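Local coordinates for putative cytoplasmic protein (Enterobacter cloacae, PDB 4HFL) that acts as a type VI secretion effector, an amidase of the Tae4 family that probably cleaves peptidoglycan peptide bonds in rival bacteria, at residues 33-38 with 48-53. Residues are numbered along the deposited sequence; the frame is centred on the assembly and turned at random.
Sequences VNVEQV and HNIDAG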
# COMPACT_ATOMS: atom_id res chain seq x y z
N VAL A 33 -3.43 9.45 -7.49
CA VAL A 33 -4.69 10.12 -7.78
C VAL A 33 -5.84 9.33 -7.17
O VAL A 33 -5.62 8.21 -6.68
CB VAL A 33 -4.90 10.30 -9.28
CG1 VAL A 33 -3.93 11.34 -9.83
CG2 VAL A 33 -4.71 8.98 -9.99
N ASN A 34 -7.04 9.89 -7.18
CA ASN A 34 -8.22 9.19 -6.65
C ASN A 34 -8.50 7.89 -7.41
O ASN A 34 -8.03 7.72 -8.55
CB ASN A 34 -9.46 10.11 -6.65
CG ASN A 34 -9.89 10.53 -8.06
OD1 ASN A 34 -10.24 9.69 -8.89
ND2 ASN A 34 -9.92 11.84 -8.31
N VAL A 35 -9.28 7.01 -6.78
CA VAL A 35 -9.53 5.65 -7.29
C VAL A 35 -10.00 5.59 -8.75
O VAL A 35 -9.50 4.79 -9.55
CB VAL A 35 -10.51 4.86 -6.36
CG1 VAL A 35 -11.85 5.56 -6.22
CG2 VAL A 35 -10.72 3.44 -6.87
N GLU A 36 -10.95 6.45 -9.11
CA GLU A 36 -11.50 6.40 -10.46
C GLU A 36 -10.46 6.84 -11.50
O GLU A 36 -10.39 6.28 -12.59
CB GLU A 36 -12.82 7.19 -10.57
CG GLU A 36 -12.97 8.39 -9.63
CD GLU A 36 -13.47 8.03 -8.22
OE1 GLU A 36 -14.48 7.29 -8.09
OE2 GLU A 36 -12.86 8.50 -7.24
N GLN A 37 -9.62 7.81 -11.13
CA GLN A 37 -8.49 8.22 -11.96
C GLN A 37 -7.41 7.12 -12.06
O GLN A 37 -6.76 6.95 -13.11
CB GLN A 37 -7.89 9.52 -11.43
CG GLN A 37 -8.70 10.78 -11.74
CD GLN A 37 -8.67 11.15 -13.21
OE1 GLN A 37 -9.40 10.57 -14.02
NE2 GLN A 37 -7.84 12.12 -13.56
N VAL A 38 -7.25 6.37 -10.96
CA VAL A 38 -6.34 5.22 -10.91
C VAL A 38 -6.80 4.14 -11.89
O VAL A 38 -5.98 3.53 -12.58
CB VAL A 38 -6.24 4.64 -9.47
CG1 VAL A 38 -5.55 3.29 -9.47
CG2 VAL A 38 -5.50 5.61 -8.54
N HIS A 48 -12.38 -1.41 -15.14
CA HIS A 48 -13.73 -1.95 -15.19
C HIS A 48 -14.35 -2.10 -13.79
O HIS A 48 -15.48 -1.64 -13.54
CB HIS A 48 -13.72 -3.30 -15.90
CG HIS A 48 -15.07 -3.91 -16.06
ND1 HIS A 48 -15.40 -5.14 -15.54
CD2 HIS A 48 -16.18 -3.44 -16.68
CE1 HIS A 48 -16.66 -5.42 -15.84
NE2 HIS A 48 -17.16 -4.40 -16.53
N ASN A 49 -13.62 -2.73 -12.88
CA ASN A 49 -14.15 -2.96 -11.54
C ASN A 49 -14.26 -1.66 -10.74
O ASN A 49 -15.18 -1.49 -9.93
CB ASN A 49 -13.36 -4.03 -10.79
CG ASN A 49 -13.49 -5.40 -11.42
OD1 ASN A 49 -14.51 -5.72 -12.03
ND2 ASN A 49 -12.46 -6.22 -11.29
N ILE A 50 -13.34 -0.73 -10.98
CA ILE A 50 -13.46 0.61 -10.41
C ILE A 50 -14.74 1.35 -10.88
O ILE A 50 -15.45 1.93 -10.07
CB ILE A 50 -12.18 1.44 -10.66
CG1 ILE A 50 -11.08 0.99 -9.69
CG2 ILE A 50 -12.46 2.93 -10.51
CD1 ILE A 50 -9.74 1.65 -9.92
N ASP A 51 -15.02 1.29 -12.19
CA ASP A 51 -16.19 1.94 -12.78
C ASP A 51 -17.50 1.28 -12.36
O ASP A 51 -18.54 1.93 -12.31
CB ASP A 51 -16.11 1.93 -14.32
CG ASP A 51 -15.02 2.84 -14.87
OD1 ASP A 51 -14.50 3.71 -14.14
OD2 ASP A 51 -14.67 2.67 -16.06
N ALA A 52 -17.44 -0.02 -12.08
CA ALA A 52 -18.63 -0.76 -11.63
C ALA A 52 -18.97 -0.43 -10.18
O ALA A 52 -20.14 -0.51 -9.77
CB ALA A 52 -18.42 -2.25 -11.78
N GLY A 53 -17.96 -0.08 -9.40
CA GLY A 53 -18.13 0.18 -7.98
C GLY A 53 -17.74 -1.02 -7.13
O GLY A 53 -18.03 -1.05 -5.93
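I50 is the side chain that reaches across from helix 44-52 to the first turn of helix 35-42, and the contact is almost wholly apolar. It runs alongside the V35 side chain but points the opposite way, its CD1 lying 3.7 Å from V35 CG2. The same methyl is pressed closely on backbone, with I50 CD1 only 3.2 Å from V35 O. The other branch, CG2, is pressed on the main chain of the next residue, 3.6 Å from E36 CA. With CG1 anti to its own carbonyl carbon (chi1 -77°) and CD1 extended beyond it, I50 closes on V35 O with both branches. F55 adds to the packing around I50, and A58 touches V35.

Polar bonds shape the two helix ends instead. N34 is the N-cap: its OD1 takes the N-H of Q37 at 3.0 Å, with the donor tilted 29° from the carbonyl plane. At the C-terminal end of helix 44-52, G53, with positive phi, closes the helix in a Schellman motif, pairing I54 N with N49 O and, weakly, G53 N with I50 O.

Between 33-38 and 48-53, then, the nonpolar contact has no directional bond; the D51 OD2-K40 salt bridge adds a polar tie between these helices, which follow one another with one residue between them.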